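Local atomic coordinates of endoglucanase A (Clostridium longisporum, PDB entry 6Q1I), a protein that hydrolyses internal beta-1,4-glucosidic linkages in barley beta-glucan, lichenan and carboxymethylcellulose, and also degrades xylan. Residues Ile72-Thr77 against Lys97-Tyr102; Glu91-Val96 against Ser143-Asp148; Val233-Pro238 against Asp263-Ser268. One frame throughout, in Å; residues are numbered along the deposited sequence.

Contact 1: Ile72-Thr77 against Lys97-Tyr102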
loop_
_atom_site.group_PDB
_atom_site.type_symbol
_atom_site.label_atom_id
_atom_site.label_comp_id
_atom_site.label_asym_id
_atom_site.label_seq_id
_atom_site.Cartn_x
_atom_site.Cartn_y
_atom_site.Cartn_z
ATOM N N ILE A 72 -9.583 -2.273 -1.005
ATOM C CA ILE A 72 -9.096 -1.531 0.153
ATOM C C ILE A 72 -7.759 -2.132 0.581
ATOM O O ILE A 72 -7.633 -3.357 0.727
ATOM C CB ILE A 72 -10.114 -1.498 1.311
ATOM C CG1 ILE A 72 -11.290 -0.599 0.911
ATOM C CG2 ILE A 72 -9.447 -1.008 2.589
ATOM C CD1 ILE A 72 -12.318 -0.393 2.006
ATOM N N ARG A 73 -6.764 -1.273 0.758
ATOM C CA ARG A 73 -5.504 -1.657 1.382
ATOM C C ARG A 73 -5.584 -1.318 2.863
ATOM O O ARG A 73 -6.022 -0.219 3.231
ATOM C CB ARG A 73 -4.332 -0.953 0.700
ATOM C CG ARG A 73 -2.946 -1.280 1.245
ATOM C CD ARG A 73 -1.908 -0.885 0.248
ATOM N NE ARG A 73 -0.491 -0.989 0.604
ATOM C CZ ARG A 73 0.264 0.001 1.076
ATOM N NH1 ARG A 73 -0.273 1.168 1.424
ATOM N NH2 ARG A 73 1.572 -0.176 1.212
ATOM N N ILE A 74 -5.251 -2.300 3.695
ATOM C CA ILE A 74 -5.247 -2.173 5.152
ATOM C C ILE A 74 -3.784 -2.148 5.580
ATOM O O ILE A 74 -3.213 -3.191 5.944
ATOM C CB ILE A 74 -6.029 -3.314 5.824
ATOM C CG1 ILE A 74 -7.459 -3.372 5.276
ATOM C CG2 ILE A 74 -6.036 -3.143 7.350
ATOM C CD1 ILE A 74 -8.266 -4.549 5.788
ATOM N N PRO A 75 -3.128 -0.994 5.547
ATOM C CA PRO A 75 -1.732 -0.938 5.995
ATOM C C PRO A 75 -1.687 -1.248 7.486
ATOM O O PRO A 75 -2.484 -0.721 8.263
ATOM C CB PRO A 75 -1.315 0.497 5.664
ATOM C CG PRO A 75 -2.603 1.281 5.728
ATOM C CD PRO A 75 -3.651 0.338 5.187
ATOM N N THR A 76 -0.789 -2.150 7.875
ATOM C CA THR A 76 -0.770 -2.672 9.238
ATOM C C THR A 76 0.664 -2.734 9.734
ATOM O O THR A 76 1.525 -3.330 9.077
ATOM C CB THR A 76 -1.417 -4.062 9.296
ATOM O OG1 THR A 76 -2.754 -3.988 8.788
ATOM C CG2 THR A 76 -1.477 -4.577 10.719
ATOM N N THR A 77 0.924 -2.103 10.880
ATOM C CA THR A 77 2.242 -2.119 11.519
ATOM C C THR A 77 2.212 -3.136 12.652
ATOM O O THR A 77 1.360 -3.051 13.546
ATOM C CB THR A 77 2.623 -0.719 12.000
ATOM O OG1 THR A 77 2.755 0.128 10.848
ATOM C CG2 THR A 77 3.934 -0.735 12.795
ATOM N N LYS A 97 -8.162 -8.841 11.900
ATOM C CA LYS A 97 -9.081 -9.739 11.209
ATOM C C LYS A 97 -10.481 -9.144 11.105
ATOM O O LYS A 97 -11.148 -9.300 10.078
ATOM C CB LYS A 97 -9.118 -11.094 11.919
ATOM C CG LYS A 97 -10.066 -12.083 11.288
ATOM C CD LYS A 97 -9.900 -13.483 11.842
ATOM C CE LYS A 97 -8.691 -14.171 11.224
ATOM N NZ LYS A 97 -8.620 -15.616 11.594
ATOM N N GLU A 98 -10.964 -8.485 12.162
ATOM C CA GLU A 98 -12.297 -7.894 12.094
ATOM C C GLU A 98 -12.371 -6.814 11.014
ATOM O O GLU A 98 -13.362 -6.733 10.274
ATOM C CB GLU A 98 -12.713 -7.355 13.465
ATOM C CG GLU A 98 -14.143 -6.769 13.517
ATOM C CD GLU A 98 -15.278 -7.809 13.596
ATOM O OE1 GLU A 98 -15.026 -9.022 13.524
ATOM O OE2 GLU A 98 -16.452 -7.393 13.734
ATOM N N VAL A 99 -11.334 -5.981 10.900
ATOM C CA VAL A 99 -11.333 -4.941 9.872
ATOM C C VAL A 99 -11.219 -5.558 8.481
ATOM O O VAL A 99 -11.919 -5.149 7.547
ATOM C CB VAL A 99 -10.220 -3.913 10.151
ATOM C CG1 VAL A 99 -10.110 -2.914 9.018
ATOM C CG2 VAL A 99 -10.486 -3.198 11.471
ATOM N N VAL A 100 -10.365 -6.575 8.328
ATOM C CA VAL A 100 -10.322 -7.324 7.074
ATOM C C VAL A 100 -11.705 -7.879 6.741
ATOM O O VAL A 100 -12.168 -7.791 5.598
ATOM C CB VAL A 100 -9.261 -8.438 7.154
ATOM C CG1 VAL A 100 -9.422 -9.439 5.986
ATOM C CG2 VAL A 100 -7.861 -7.855 7.170
ATOM N N ASP A 101 -12.401 -8.431 7.743
ATOM C CA ASP A 101 -13.725 -9.006 7.503
ATOM C C ASP A 101 -14.746 -7.954 7.049
ATOM O O ASP A 101 -15.613 -8.258 6.218
ATOM C CB ASP A 101 -14.231 -9.744 8.748
ATOM C CG ASP A 101 -13.567 -11.108 8.955
ATOM O OD1 ASP A 101 -13.045 -11.696 7.989
ATOM O OD2 ASP A 101 -13.585 -11.609 10.096
ATOM N N TYR A 102 -14.686 -6.724 7.587
ATOM C CA TYR A 102 -15.573 -5.674 7.084
ATOM C C TYR A 102 -15.445 -5.571 5.569
ATOM O O TYR A 102 -16.434 -5.443 4.847
ATOM C CB TYR A 102 -15.230 -4.294 7.667
ATOM C CG TYR A 102 -15.357 -4.075 9.158
ATOM C CD1 TYR A 102 -16.147 -4.877 9.965
ATOM C CD2 TYR A 102 -14.670 -3.028 9.756
ATOM C CE1 TYR A 102 -16.229 -4.636 11.340
ATOM C CE2 TYR A 102 -14.751 -2.782 11.091
ATOM C CZ TYR A 102 -15.519 -3.579 11.886
ATOM O OH TYR A 102 -15.546 -3.292 13.230
#
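I74, in the conformer described here, meets V99 and V100 through a single atom, its terminal methyl CD1. That methyl lies 3.6 Å from V100 CG2 and 4.1 Å from V99 CG1, so it rests against two successive residues of the helix, and the side chains of I74 and V100 cross at about a right angle. The long branch of I74 runs out straight (chi2 175°), which carries CD1 far enough to bridge backbones whose nearest CA atoms, those of I74 and V100, are 7.5 Å apart. Isoleucine supplies this length, while the valines, branched at CB, give the helix a short, stiff apolar surface. Two residues on, T76 OG1 donates to I74 O at 3.0 Å, from well above the carbonyl plane. Further out, I74 also packs on V110 of the neighbouring strand and on C103 of the same helix. R73 belongs to the other side of the strand, where it forms a salt bridge with E156 and a hydrogen bond with Q284, the changed residue at the position of the probable nucleophile. Strand 71-74, helix 90-105 and strand 109-113 form a right-handed beta-alpha-beta unit of the TIM-barrel catalytic domain of this family 5 glycoside hydrolase.

Contact 2: Glu91-Val96 against Ser143-Asp148; sequences EWVKRV and SEAFKD
V93 and A145 bring two neighbouring outer helices of the TIM barrel together: helix 90-105 near its start and helix 128-145 at its very end. The contact is small, burying 135 Å² in all, and entirely apolar between these segments. Its nearest approach is methyl to methyl, V93 CG1 to A145 CB at 3.8 Å, where the CA atoms of the two residues are 7.6 Å apart. Alanine suits this place because its one methyl lets the helix end come near, and valine offers a branch without a long reach. A chi1 of 175° puts CG1 opposite the backbone N, and it is this branch of the valine that meets the alanine methyl.

Deeper in, V96 and F146 are both buried. F146 is the first residue to leave helical backbone angles, and although its CB does not point straight at the other helix, the ring reaches out until CZ comes near V96. Both side chains also touch L112 of strand 109-113, so the inner part of the contact continues into the layer between helices and barrel wall, where a large aromatic and a branched aliphatic fill space well. K97, one residue beyond V96, makes a cation-pi interaction with F146, and its NZ hydrogen bonds to A145 O, a carbonyl at the end of the helix.

The close methyl pair thus sits at the solvent side: the V93-A145 end is partly exposed, with the charged K94 and E144 beside these residues in sequence. Charged groups fit that surface, since water can solvate them. The buried pair is the wider spaced of the two: V96 CG1 stands 4.2 Å from F146 CZ and meets the ring obliquely.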
loop_
_atom_site.group_PDB
_atom_site.type_symbol
_atom_site.label_atom_id
_atom_site.label_comp_id
_atom_site.label_asym_id
_atom_site.label_seq_id
_atom_site.Cartn_x
_atom_site.Cartn_y
_atom_site.Cartn_z
ATOM N N GLU A 91 -5.075 -10.431 20.643
ATOM C CA GLU A 91 -6.092 -9.399 20.486
ATOM C C GLU A 91 -5.796 -8.509 19.283
ATOM O O GLU A 91 -6.721 -8.085 18.577
ATOM C CB GLU A 91 -6.228 -8.592 21.771
ATOM C CG GLU A 91 -6.954 -9.348 22.885
ATOM C CD GLU A 91 -8.416 -9.685 22.540
ATOM O OE1 GLU A 91 -9.128 -8.836 21.954
ATOM O OE2 GLU A 91 -8.860 -10.810 22.863
ATOM N N TRP A 92 -4.511 -8.225 19.021
ATOM C CA TRP A 92 -4.149 -7.470 17.825
ATOM C C TRP A 92 -4.583 -8.206 16.566
ATOM O O TRP A 92 -5.235 -7.635 15.685
ATOM C CB TRP A 92 -2.643 -7.205 17.800
ATOM C CG TRP A 92 -2.235 -6.446 16.573
ATOM C CD1 TRP A 92 -1.528 -6.920 15.512
ATOM C CD2 TRP A 92 -2.552 -5.081 16.269
ATOM N NE1 TRP A 92 -1.376 -5.929 14.567
ATOM C CE2 TRP A 92 -1.998 -4.792 15.011
ATOM C CE3 TRP A 92 -3.249 -4.072 16.944
ATOM C CZ2 TRP A 92 -2.116 -3.532 14.416
ATOM C CZ3 TRP A 92 -3.377 -2.839 16.345
ATOM C CH2 TRP A 92 -2.809 -2.576 15.100
ATOM N N VAL A 93 -4.220 -9.481 16.461
ATOM C CA VAL A 93 -4.611 -10.259 15.290
ATOM C C VAL A 93 -6.126 -10.253 15.129
ATOM O O VAL A 93 -6.643 -10.114 14.016
ATOM C CB VAL A 93 -4.046 -11.688 15.383
ATOM C CG1 VAL A 93 -4.559 -12.549 14.232
ATOM C CG2 VAL A 93 -2.534 -11.651 15.394
ATOM N N LYS A 94 -6.859 -10.414 16.234
ATOM C CA LYS A 94 -8.318 -10.431 16.167
ATOM C C LYS A 94 -8.878 -9.112 15.631
ATOM O O LYS A 94 -9.852 -9.109 14.864
ATOM C CB LYS A 94 -8.878 -10.733 17.559
ATOM C CG LYS A 94 -10.378 -10.877 17.650
ATOM C CD LYS A 94 -10.808 -11.337 19.045
ATOM C CE LYS A 94 -12.288 -11.697 19.067
ATOM N NZ LYS A 94 -12.582 -12.784 20.036
ATOM N N ARG A 95 -8.286 -7.980 16.022
ATOM C CA ARG A 95 -8.782 -6.691 15.537
ATOM C C ARG A 95 -8.466 -6.498 14.057
ATOM O O ARG A 95 -9.323 -6.044 13.289
ATOM C CB ARG A 95 -8.214 -5.546 16.373
ATOM C CG ARG A 95 -8.646 -4.163 15.886
ATOM C CD ARG A 95 -10.160 -3.967 15.957
ATOM N NE ARG A 95 -10.538 -2.688 15.373
ATOM C CZ ARG A 95 -11.741 -2.392 14.899
ATOM N NH1 ARG A 95 -12.739 -3.266 14.973
ATOM N NH2 ARG A 95 -11.932 -1.205 14.342
ATOM N N VAL A 96 -7.248 -6.836 13.633
ATOM C CA VAL A 96 -6.920 -6.764 12.212
ATOM C C VAL A 96 -7.897 -7.621 11.414
ATOM O O VAL A 96 -8.428 -7.193 10.384
ATOM C CB VAL A 96 -5.459 -7.176 11.958
ATOM C CG1 VAL A 96 -5.164 -7.170 10.468
ATOM C CG2 VAL A 96 -4.462 -6.258 12.695
ATOM N N SER A 143 0.125 -15.306 7.964
ATOM C CA SER A 143 -0.371 -16.250 6.965
ATOM C C SER A 143 -1.279 -17.296 7.587
ATOM O O SER A 143 -2.314 -17.656 7.023
ATOM C CB SER A 143 0.815 -16.968 6.312
ATOM O OG SER A 143 1.574 -16.074 5.543
ATOM N N GLU A 144 -0.875 -17.834 8.742
ATOM C CA GLU A 144 -1.691 -18.832 9.429
ATOM C C GLU A 144 -3.043 -18.251 9.819
ATOM O O GLU A 144 -4.080 -18.904 9.658
ATOM C CB GLU A 144 -0.949 -19.374 10.662
ATOM C CG GLU A 144 0.174 -20.372 10.329
ATOM C CD GLU A 144 1.044 -20.770 11.525
ATOM O OE1 GLU A 144 0.967 -20.122 12.593
ATOM O OE2 GLU A 144 1.824 -21.742 11.387
ATOM N N ALA A 145 -3.055 -17.011 10.310
ATOM C CA ALA A 145 -4.308 -16.413 10.759
ATOM C C ALA A 145 -5.288 -16.236 9.605
ATOM O O ALA A 145 -6.500 -16.353 9.803
ATOM C CB ALA A 145 -4.043 -15.067 11.436
ATOM N N PHE A 146 -4.786 -15.976 8.393
ATOM C CA PHE A 146 -5.619 -15.670 7.231
ATOM C C PHE A 146 -5.602 -16.775 6.176
ATOM O O PHE A 146 -6.076 -16.566 5.058
ATOM C CB PHE A 146 -5.233 -14.308 6.635
ATOM C CG PHE A 146 -5.566 -13.161 7.546
ATOM C CD1 PHE A 146 -6.840 -12.630 7.567
ATOM C CD2 PHE A 146 -4.618 -12.650 8.422
ATOM C CE1 PHE A 146 -7.162 -11.585 8.443
ATOM C CE2 PHE A 146 -4.928 -11.610 9.298
ATOM C CZ PHE A 146 -6.203 -11.078 9.304
ATOM N N LYS A 147 -5.139 -17.971 6.546
ATOM C CA LYS A 147 -4.909 -19.027 5.568
ATOM C C LYS A 147 -6.173 -19.401 4.802
ATOM O O LYS A 147 -6.101 -19.749 3.618
ATOM C CB LYS A 147 -4.334 -20.262 6.271
ATOM C CG LYS A 147 -4.103 -21.449 5.361
ATOM C CD LYS A 147 -3.455 -22.620 6.096
ATOM C CE LYS A 147 -3.544 -23.878 5.251
ATOM N NZ LYS A 147 -2.661 -24.977 5.732
ATOM N N ASP A 148 -7.335 -19.373 5.453
ATOM C CA ASP A 148 -8.556 -19.884 4.832
ATOM C C ASP A 148 -9.319 -18.837 4.028
ATOM O O ASP A 148 -10.369 -19.156 3.458
ATOM C CB ASP A 148 -9.461 -20.507 5.895
ATOM C CG ASP A 148 -8.845 -21.742 6.518
ATOM O OD1 ASP A 148 -8.097 -22.451 5.809
ATOM O OD2 ASP A 148 -9.091 -21.993 7.711
#

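Contact 3: Val233-Pro238 against Asp263-Ser268; sequences VHAYSP and DVELDS
A single short hydrogen bond from S237 to the carboxylate of E265, probably ionised, ties the loop after strand 229-234 to the outer helix 256-275, in a largely buried place. In the conformer described, the donor is S237 OG and the acceptor E265 OE2, 2.6 Å apart, a bond that uses the syn lone pair of the carboxylate, on the side of its other oxygen. That other oxygen, OE1, is 3.4 Å from S237 CB, so the carboxylate lies close against the whole serine side chain. The glutamate reaches the loop fully extended, with CG anti to the backbone N (chi1 176°) and chi2 at 180°. Its length suits the task, for the nearest CA atoms, those of S237 and E265, are 8.9 Å apart. Serine suits the other end, being small and able to donate from a short side chain.

In the TIM barrel, loops leaving the C-terminal ends of the strands surround the active site, and this one leaves the sixth strand. H234, in strand 229-234, hydrogen bonds to Q160, the changed residue at the position of the probable proton donor, and Y236 OH makes a weak hydrogen bond to Q284, at that of the probable nucleophile. Y236 is also the centre of an inverse gamma turn and points away from the helix, while A235 and S237 on either side of it point toward the helix.

A235 adds a smaller contact, its CB 3.7 Å from E265 OE2. Y269, one turn further along the helix, packs on A235 and gives the same carboxylate oxygen a second, weak hydrogen bond through its OH.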
loop_
_atom_site.group_PDB
_atom_site.type_symbol
_atom_site.label_atom_id
_atom_site.label_comp_id
_atom_site.label_asym_id
_atom_site.label_seq_id
_atom_site.Cartn_x
_atom_site.Cartn_y
_atom_site.Cartn_z
ATOM N N VAL A 233 4.587 -0.640 -6.314
ATOM C CA VAL A 233 5.215 0.673 -6.278
ATOM C C VAL A 233 4.215 1.676 -5.723
ATOM O O VAL A 233 3.000 1.476 -5.781
ATOM C CB VAL A 233 5.767 1.151 -7.645
ATOM C CG1 VAL A 233 6.844 0.215 -8.152
ATOM C CG2 VAL A 233 4.657 1.284 -8.671
ATOM N N HIS A 234 4.752 2.761 -5.166
ATOM C CA HIS A 234 3.976 3.917 -4.732
ATOM C C HIS A 234 4.391 5.083 -5.611
ATOM O O HIS A 234 5.577 5.250 -5.916
ATOM C CB HIS A 234 4.231 4.209 -3.256
ATOM C CG HIS A 234 3.841 3.075 -2.366
ATOM N ND1 HIS A 234 4.198 3.006 -1.042
ATOM C CD2 HIS A 234 3.140 1.947 -2.624
ATOM C CE1 HIS A 234 3.744 1.882 -0.521
ATOM N NE2 HIS A 234 3.094 1.223 -1.460
ATOM N N ALA A 235 3.412 5.864 -6.065
ATOM C CA ALA A 235 3.700 6.878 -7.085
ATOM C C ALA A 235 2.790 8.086 -6.849
ATOM O O ALA A 235 1.733 8.259 -7.472
ATOM C CB ALA A 235 3.537 6.305 -8.492
ATOM N N TYR A 236 3.228 8.944 -5.930
ATOM C CA TYR A 236 2.568 10.216 -5.645
ATOM C C TYR A 236 3.050 11.207 -6.702
ATOM O O TYR A 236 3.896 12.071 -6.461
ATOM C CB TYR A 236 2.919 10.672 -4.243
ATOM C CG TYR A 236 2.339 9.824 -3.134
ATOM C CD1 TYR A 236 3.037 8.739 -2.608
ATOM C CD2 TYR A 236 1.096 10.116 -2.596
ATOM C CE1 TYR A 236 2.512 7.989 -1.582
ATOM C CE2 TYR A 236 0.571 9.380 -1.569
ATOM C CZ TYR A 236 1.270 8.312 -1.065
ATOM O OH TYR A 236 0.738 7.593 -0.023
ATOM N N SER A 237 2.467 11.083 -7.892
ATOM C CA SER A 237 3.005 11.748 -9.059
ATOM C C SER A 237 2.017 12.740 -9.643
ATOM O O SER A 237 0.802 12.529 -9.588
ATOM C CB SER A 237 3.343 10.705 -10.125
ATOM O OG SER A 237 4.282 9.795 -9.586
ATOM N N PRO A 238 2.518 13.857 -10.202
ATOM C CA PRO A 238 3.924 14.284 -10.190
ATOM C C PRO A 238 4.262 14.885 -8.816
ATOM O O PRO A 238 3.456 15.627 -8.255
ATOM C CB PRO A 238 3.984 15.319 -11.310
ATOM C CG PRO A 238 2.587 15.907 -11.338
ATOM C CD PRO A 238 1.655 14.801 -10.939
ATOM N N ASP A 263 1.761 9.617 -18.536
ATOM C CA ASP A 263 1.636 8.469 -19.428
ATOM C C ASP A 263 2.962 7.719 -19.557
ATOM O O ASP A 263 2.994 6.486 -19.505
ATOM C CB ASP A 263 1.140 8.915 -20.808
ATOM C CG ASP A 263 -0.328 9.307 -20.814
ATOM O OD1 ASP A 263 -1.093 8.839 -19.946
ATOM O OD2 ASP A 263 -0.723 10.072 -21.713
ATOM N N VAL A 264 4.069 8.449 -19.744
ATOM C CA VAL A 264 5.371 7.792 -19.882
ATOM C C VAL A 264 5.753 7.071 -18.594
ATOM O O VAL A 264 6.313 5.968 -18.621
ATOM C CB VAL A 264 6.435 8.817 -20.321
ATOM C CG1 VAL A 264 7.834 8.232 -20.206
ATOM C CG2 VAL A 264 6.159 9.270 -21.755
ATOM N N GLU A 265 5.462 7.686 -17.448
ATOM C CA GLU A 265 5.750 7.050 -16.164
ATOM C C GLU A 265 4.966 5.747 -16.011
ATOM O O GLU A 265 5.529 4.704 -15.644
ATOM C CB GLU A 265 5.419 8.033 -15.039
ATOM C CG GLU A 265 5.576 7.463 -13.642
ATOM C CD GLU A 265 5.249 8.467 -12.545
ATOM O OE1 GLU A 265 5.103 9.672 -12.848
ATOM O OE2 GLU A 265 5.104 8.042 -11.381
ATOM N N LEU A 266 3.663 5.781 -16.293
ATOM C CA LEU A 266 2.850 4.577 -16.150
ATOM C C LEU A 266 3.261 3.505 -17.152
ATOM O O LEU A 266 3.252 2.313 -16.823
ATOM C CB LEU A 266 1.366 4.931 -16.275
ATOM C CG LEU A 266 0.822 5.817 -15.150
ATOM C CD1 LEU A 266 -0.576 6.324 -15.496
ATOM C CD2 LEU A 266 0.818 5.055 -13.815
ATOM N N ASP A 267 3.623 3.909 -18.376
ATOM C CA ASP A 267 4.183 2.959 -19.336
ATOM C C ASP A 267 5.417 2.265 -18.758
ATOM O O ASP A 267 5.602 1.055 -18.932
ATOM C CB ASP A 267 4.588 3.669 -20.636
ATOM C CG ASP A 267 3.415 4.010 -21.544
ATOM O OD1 ASP A 267 2.287 3.527 -21.324
ATOM O OD2 ASP A 267 3.660 4.768 -22.508
ATOM N N SER A 268 6.290 3.024 -18.090
ATOM C CA SER A 268 7.502 2.424 -17.538
ATOM C C SER A 268 7.175 1.373 -16.481
ATOM O O SER A 268 7.836 0.330 -16.414
ATOM C CB SER A 268 8.455 3.495 -16.992
ATOM O OG SER A 268 8.090 3.930 -15.688
#

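From the N terminus, strand 71-74 comes first, and contact 1 closes the loop that runs from it to helix 90-105. Contact 2 starts on the same helix, at residues 91-96, and closes a longer excursion through strand 109-113 to the end of helix 128-145. Because 91-96 lies between the two segments of contact 1 while 143-148 lies beyond the second of them, 97-102, the segments alternate and the two contacts cross; their centres are 10 Å apart. Together they join barrel wall, helix and next helix. Contact 3 follows in series on the opposite side of the chain's centre, closing the loop between strand 229-234 and helix 256-275. Contacts 1 and 3 reach the same closed sheet, where R73 packs against H234.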